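Local coordinates for ubiquitin-like-specific protease 2 (Saccharomyces cerevisiae, PDB 5LNB), which is a SUMO-specific cysteine protease of the Ulp1 (C48) family that removes SUMO from proteins, represented here by its catalytic domain, at residues 97-102 with 187-192; 159-164 with 180-185. All coordinates share one frame; numbering follows the deposited sequence.

Contact 1: 97-102 with 187-192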
loop_
_atom_site.group_PDB
_atom_site.type_symbol
_atom_site.label_atom_id
_atom_site.label_comp_id
_atom_site.label_asym_id
_atom_site.label_seq_id
_atom_site.Cartn_x
_atom_site.Cartn_y
_atom_site.Cartn_z
ATOM N N ASN A 97 19.036 -8.893 3.225
ATOM C CA ASN A 97 18.558 -8.563 1.887
ATOM C C ASN A 97 18.155 -7.098 1.784
ATOM O O ASN A 97 18.365 -6.467 0.743
ATOM C CB ASN A 97 17.381 -9.466 1.504
ATOM C CG ASN A 97 17.782 -10.920 1.352
ATOM O OD1 ASN A 97 18.940 -11.226 1.086
ATOM N ND2 ASN A 97 16.817 -11.828 1.513
ATOM N N VAL A 98 17.578 -6.538 2.849
ATOM C CA VAL A 98 17.019 -5.192 2.820
ATOM C C VAL A 98 17.740 -4.242 3.771
ATOM O O VAL A 98 17.238 -3.147 4.033
ATOM C CB VAL A 98 15.509 -5.208 3.119
ATOM C CG1 VAL A 98 14.750 -5.895 2.001
ATOM C CG2 VAL A 98 15.227 -5.890 4.460
ATOM N N LYS A 99 18.912 -4.619 4.290
ATOM C CA LYS A 99 19.607 -3.742 5.232
ATOM C C LYS A 99 19.925 -2.389 4.604
ATOM O O LYS A 99 19.679 -1.339 5.209
ATOM C CB LYS A 99 20.885 -4.403 5.747
ATOM C CG LYS A 99 21.603 -3.551 6.791
ATOM C CD LYS A 99 22.584 -4.361 7.608
ATOM C CE LYS A 99 23.364 -3.474 8.588
ATOM N NZ LYS A 99 22.459 -2.702 9.497
ATOM N N LYS A 100 20.480 -2.383 3.393
ATOM C CA LYS A 100 20.733 -1.105 2.734
ATOM C C LYS A 100 19.426 -0.390 2.419
ATOM O O LYS A 100 19.340 0.838 2.522
ATOM C CB LYS A 100 21.553 -1.317 1.462
ATOM C CG LYS A 100 21.807 -0.044 0.679
ATOM C CD LYS A 100 22.515 -0.322 -0.641
ATOM C CE LYS A 100 23.804 -1.104 -0.431
ATOM N NZ LYS A 100 24.715 -0.987 -1.610
ATOM N N TRP A 101 18.398 -1.155 2.049
ATOM C CA TRP A 101 17.079 -0.599 1.776
ATOM C C TRP A 101 16.571 0.267 2.924
ATOM O O TRP A 101 15.987 1.326 2.694
ATOM C CB TRP A 101 16.097 -1.739 1.521
ATOM C CG TRP A 101 14.831 -1.329 0.844
ATOM C CD1 TRP A 101 13.819 -0.564 1.361
ATOM C CD2 TRP A 101 14.424 -1.694 -0.474
ATOM N NE1 TRP A 101 12.814 -0.419 0.430
ATOM C CE2 TRP A 101 13.162 -1.107 -0.703
ATOM C CE3 TRP A 101 15.005 -2.463 -1.486
ATOM C CZ2 TRP A 101 12.479 -1.258 -1.906
ATOM C CZ3 TRP A 101 14.320 -2.608 -2.689
ATOM C CH2 TRP A 101 13.075 -2.007 -2.885
ATOM N N VAL A 102 16.754 -0.185 4.169
ATOM C CA VAL A 102 16.172 0.478 5.332
ATOM C C VAL A 102 17.184 1.349 6.069
ATOM O O VAL A 102 16.922 1.765 7.203
ATOM C CB VAL A 102 15.548 -0.539 6.301
ATOM C CG1 VAL A 102 14.499 -1.372 5.582
ATOM C CG2 VAL A 102 16.639 -1.415 6.930
ATOM N N LEU A 187 16.474 -5.001 16.740
ATOM C CA LEU A 187 17.787 -5.210 17.332
ATOM C C LEU A 187 18.821 -4.296 16.690
ATOM O O LEU A 187 19.653 -3.701 17.383
ATOM C CB LEU A 187 18.192 -6.678 17.188
ATOM C CG LEU A 187 19.527 -7.038 17.843
ATOM C CD1 LEU A 187 19.455 -6.888 19.356
ATOM C CD2 LEU A 187 19.965 -8.451 17.484
ATOM N N ASP A 188 18.759 -4.158 15.365
ATOM C CA ASP A 188 19.735 -3.367 14.631
ATOM C C ASP A 188 19.617 -1.882 14.961
ATOM O O ASP A 188 20.612 -1.236 15.298
ATOM C CB ASP A 188 19.547 -3.603 13.133
ATOM C CG ASP A 188 20.532 -2.825 12.281
ATOM O OD1 ASP A 188 21.633 -2.494 12.778
ATOM O OD2 ASP A 188 20.199 -2.549 11.106
ATOM N N LYS A 189 18.416 -1.312 14.850
ATOM C CA LYS A 189 18.318 0.141 14.966
ATOM C C LYS A 189 18.221 0.605 16.410
ATOM O O LYS A 189 18.713 1.689 16.730
ATOM C CB LYS A 189 17.109 0.688 14.196
ATOM C CG LYS A 189 17.081 0.354 12.717
ATOM C CD LYS A 189 18.353 0.762 12.034
ATOM C CE LYS A 189 18.269 0.511 10.537
ATOM N NZ LYS A 189 19.606 0.715 9.890
ATOM N N TYR A 190 17.581 -0.175 17.284
ATOM C CA TYR A 190 17.319 0.269 18.642
ATOM C C TYR A 190 17.896 -0.639 19.714
ATOM O O TYR A 190 17.695 -0.361 20.894
ATOM C CB TYR A 190 15.812 0.411 18.889
ATOM C CG TYR A 190 15.038 1.042 17.766
ATOM C CD1 TYR A 190 15.098 2.422 17.534
ATOM C CD2 TYR A 190 14.228 0.263 16.934
ATOM C CE1 TYR A 190 14.365 3.007 16.501
ATOM C CE2 TYR A 190 13.504 0.835 15.893
ATOM C CZ TYR A 190 13.576 2.202 15.681
ATOM O OH TYR A 190 12.848 2.758 14.652
ATOM N N SER A 191 18.599 -1.710 19.355
ATOM C CA SER A 191 19.152 -2.633 20.343
ATOM C C SER A 191 18.063 -3.225 21.235
ATOM O O SER A 191 18.292 -3.510 22.412
ATOM C CB SER A 191 20.225 -1.947 21.197
ATOM O OG SER A 191 21.356 -1.655 20.407
ATOM N N ILE A 192 16.871 -3.393 20.682
ATOM C CA ILE A 192 15.720 -3.924 21.400
ATOM C C ILE A 192 15.574 -5.399 21.054
ATOM O O ILE A 192 15.632 -5.782 19.879
ATOM C CB ILE A 192 14.441 -3.145 21.045
ATOM C CG1 ILE A 192 14.333 -1.872 21.892
ATOM C CG2 ILE A 192 13.210 -4.021 21.191
ATOM C CD1 ILE A 192 13.175 -0.970 21.462
HETATM O O HOH W 1 20.189 -0.423 7.711
#
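Lys99 and Asp188 slant across one another, the ammonium group of the lysine landing on the carboxylate oxygen OD2. NZ of Lys99 lies 2.8 Å from OD2 of Asp188 on the syn side of that oxygen, but 34° out of the carboxylate plane, a salt bridge with a tilted approach. The lysine chain runs extended from the backbone and bends only at its last torsion (chi4 56°), which turns NZ to the acid. On the helix, Lys189 NZ stands 3.5 Å from the same Asp188 OD2, and the hydroxyl of Tyr95 bonds to it as well, so one oxygen gathers three polar groups. This salt-bridge network ties the backbone just beyond helix 94-98 to the C-terminal end of helix 172-190 within the Ulp1-type catalytic domain. Its two ammonium groups come close, Lys99 NZ 4.5 Å from Lys189 NZ, a nearness of like charges that the shared carboxylate probably offsets. Were Asp188 replaced by an alanine, the two lysines would probably be left close together without the anion they share, and Tyr95 would lose its acceptor. Lys189 does more than carry charge: its chain, kinked at chi2 (-54°), brings CE to 3.8 Å from the backbone O of Val102 and lays methylene surface near the valine's CG2. A water accepts from Lys189 NZ and donates to Lys99 O at 2.7 Å. Compact and branched, Val102 suits the buried side of this otherwise polar junction.

Contact 2: 159-164 with 180-185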
loop_
_atom_site.group_PDB
_atom_site.type_symbol
_atom_site.label_atom_id
_atom_site.label_comp_id
_atom_site.label_asym_id
_atom_site.label_seq_id
_atom_site.Cartn_x
_atom_site.Cartn_y
_atom_site.Cartn_z
ATOM N N VAL A 159 2.310 -5.915 18.534
ATOM C CA VAL A 159 2.450 -5.397 17.179
ATOM C C VAL A 159 1.475 -6.154 16.288
ATOM O O VAL A 159 1.509 -7.388 16.230
ATOM C CB VAL A 159 3.892 -5.554 16.677
ATOM C CG1 VAL A 159 4.018 -5.079 15.228
ATOM C CG2 VAL A 159 4.895 -4.846 17.630
ATOM N N ASN A 160 0.602 -5.423 15.599
ATOM C CA ASN A 160 -0.436 -6.026 14.771
ATOM C C ASN A 160 -0.092 -5.777 13.315
ATOM O O ASN A 160 0.050 -4.623 12.891
ATOM C CB ASN A 160 -1.820 -5.466 15.105
ATOM C CG ASN A 160 -2.254 -5.785 16.526
ATOM O OD1 ASN A 160 -2.038 -6.888 17.016
ATOM N ND2 ASN A 160 -2.858 -4.816 17.199
ATOM N N ILE A 161 0.072 -6.852 12.558
ATOM C CA ILE A 161 0.278 -6.764 11.120
ATOM C C ILE A 161 -1.090 -6.968 10.485
ATOM O O ILE A 161 -1.561 -8.100 10.355
ATOM C CB ILE A 161 1.306 -7.780 10.624
ATOM C CG1 ILE A 161 2.653 -7.537 11.332
ATOM C CG2 ILE A 161 1.436 -7.704 9.090
ATOM C CD1 ILE A 161 3.716 -8.553 11.004
ATOM N N LEU A 162 -1.745 -5.865 10.128
ATOM C CA LEU A 162 -3.098 -5.914 9.582
ATOM C C LEU A 162 -3.017 -6.305 8.108
ATOM O O LEU A 162 -2.556 -5.516 7.275
ATOM C CB LEU A 162 -3.786 -4.567 9.782
ATOM C CG LEU A 162 -3.743 -4.001 11.211
ATOM C CD1 LEU A 162 -4.374 -2.603 11.276
ATOM C CD2 LEU A 162 -4.422 -4.947 12.212
ATOM N N THR A 163 -3.449 -7.524 7.790
ATOM C CA THR A 163 -3.276 -8.139 6.476
ATOM C C THR A 163 -4.635 -8.312 5.805
ATOM O O THR A 163 -5.549 -8.909 6.391
ATOM C CB THR A 163 -2.585 -9.502 6.605
ATOM O OG1 THR A 163 -1.434 -9.375 7.443
ATOM C CG2 THR A 163 -2.143 -10.028 5.243
ATOM N N PHE A 164 -4.769 -7.812 4.572
ATOM C CA PHE A 164 -6.063 -7.815 3.898
ATOM C C PHE A 164 -5.901 -8.207 2.432
ATOM O O PHE A 164 -4.977 -7.757 1.746
ATOM C CB PHE A 164 -6.769 -6.451 4.029
ATOM C CG PHE A 164 -5.844 -5.262 3.899
ATOM C CD1 PHE A 164 -5.768 -4.547 2.702
ATOM C CD2 PHE A 164 -5.046 -4.860 4.967
ATOM C CE1 PHE A 164 -4.924 -3.453 2.576
ATOM C CE2 PHE A 164 -4.190 -3.772 4.844
ATOM C CZ PHE A 164 -4.133 -3.061 3.647
ATOM N N GLU A 180 10.064 -11.609 11.140
ATOM C CA GLU A 180 11.500 -11.727 11.378
ATOM C C GLU A 180 12.222 -10.433 11.029
ATOM O O GLU A 180 13.165 -10.029 11.724
ATOM C CB GLU A 180 12.067 -12.906 10.586
ATOM C CG GLU A 180 11.470 -14.266 10.994
ATOM C CD GLU A 180 11.881 -14.728 12.404
ATOM O OE1 GLU A 180 12.969 -14.337 12.892
ATOM O OE2 GLU A 180 11.112 -15.495 13.026
ATOM N N PHE A 181 11.782 -9.762 9.962
ATOM C CA PHE A 181 12.321 -8.449 9.627
ATOM C C PHE A 181 12.197 -7.492 10.805
ATOM O O PHE A 181 13.156 -6.799 11.163
ATOM C CB PHE A 181 11.594 -7.881 8.409
ATOM C CG PHE A 181 11.842 -6.421 8.205
ATOM C CD1 PHE A 181 13.031 -5.983 7.629
ATOM C CD2 PHE A 181 10.913 -5.481 8.626
ATOM C CE1 PHE A 181 13.273 -4.637 7.448
ATOM C CE2 PHE A 181 11.148 -4.130 8.450
ATOM C CZ PHE A 181 12.335 -3.702 7.861
ATOM N N LEU A 182 11.013 -7.439 11.422
ATOM C CA LEU A 182 10.794 -6.502 12.519
ATOM C C LEU A 182 11.692 -6.821 13.700
ATOM O O LEU A 182 12.176 -5.914 14.386
ATOM C CB LEU A 182 9.333 -6.528 12.958
ATOM C CG LEU A 182 8.354 -5.976 11.935
ATOM C CD1 LEU A 182 6.913 -6.227 12.391
ATOM C CD2 LEU A 182 8.652 -4.472 11.696
ATOM N N ILE A 183 11.913 -8.105 13.961
ATOM C CA ILE A 183 12.746 -8.500 15.086
ATOM C C ILE A 183 14.185 -8.071 14.848
ATOM O O ILE A 183 14.837 -7.506 15.733
ATOM C CB ILE A 183 12.634 -10.016 15.319
ATOM C CG1 ILE A 183 11.232 -10.360 15.822
ATOM C CG2 ILE A 183 13.687 -10.485 16.307
ATOM C CD1 ILE A 183 10.997 -11.848 15.998
ATOM N N SER A 184 14.695 -8.330 13.643
ATOM C CA SER A 184 16.054 -7.929 13.304
ATOM C C SER A 184 16.177 -6.414 13.266
ATOM O O SER A 184 17.145 -5.843 13.785
ATOM C CB SER A 184 16.454 -8.532 11.960
ATOM O OG SER A 184 16.410 -9.945 12.020
ATOM N N TYR A 185 15.199 -5.749 12.645
ATOM C CA TYR A 185 15.193 -4.293 12.609
ATOM C C TYR A 185 15.278 -3.712 14.014
ATOM O O TYR A 185 16.082 -2.813 14.280
ATOM C CB TYR A 185 13.933 -3.799 11.895
ATOM C CG TYR A 185 13.939 -2.321 11.604
ATOM C CD1 TYR A 185 13.468 -1.410 12.545
ATOM C CD2 TYR A 185 14.429 -1.830 10.391
ATOM C CE1 TYR A 185 13.474 -0.049 12.287
ATOM C CE2 TYR A 185 14.429 -0.463 10.116
ATOM C CZ TYR A 185 13.956 0.422 11.074
ATOM O OH TYR A 185 13.951 1.780 10.836
#
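Val159 and Leu182 mark the closest approach of the two backbones, their CA atoms 9.6 Å apart, a spacing that leaves the contact between strand 159-164 and helix 172-190 to the ends of the side chains. Leu182 alone carries the contact on the helix side. Its CG is anti to the carbonyl carbon (chi1 -68°) and its chain then extends, projecting CD1 toward the strand. That one methyl touches two residues: it lies 4.2 Å from CG1 of Val159 and, at the same 4.2 Å, from CD1 of Ile161. The isoleucine comes to meet it tip to tip, its own chain extended as well. Val159 and Ile161 are two apart in an extended strand, so both face the helix while Asn160 and Leu162 between and beyond them turn the other way. The pairing belongs to a beta-alpha-beta crossover in which helix 172-190 connects strand 159-164 to its parallel neighbour 199-203, packing on one face of the mixed central sheet. Apolar, beta-branched residues suit the strand positions because they favour extended backbone and still present methyls to the helix; leucine, whose branch lies one carbon farther from the backbone, lets a helix residue reach methyls across the gap between backbones. The carbonyl O of Ile161 also accepts from OG1 of Thr163 at 3.2 Å, the donor standing 61° above the carbonyl plane. All three touching residues are buried, and no hydrogen bond links the two segments. Ile161 is backed within the sheet by Ile199 on one neighbouring strand and Cys126 on the other, and Val159 by Ile128.

Overall arrangement
Contacts 1 and 2 share helix 172-190: residues 180-185 cover the central sheet in contact 2, and the following residues 187-192, at the helix's C-terminal end, engage residues 97-102 in contact 1. Their centres are 13 Å apart, and aliphatic and aromatic side chains join them. CG2 of Val98 lies 3.8 Å from CE1 of Phe181, CG1 of Val102 lies 3.9 Å from CZ of that Phe181 ring, and CE2 of Tyr190 is 3.7 Å from CE1 of Tyr185. Contact 2 is buried methyl packing, whereas contact 1 is mainly a salt-bridge network at the partly exposed end of the helix; both lie in the catalytic domain.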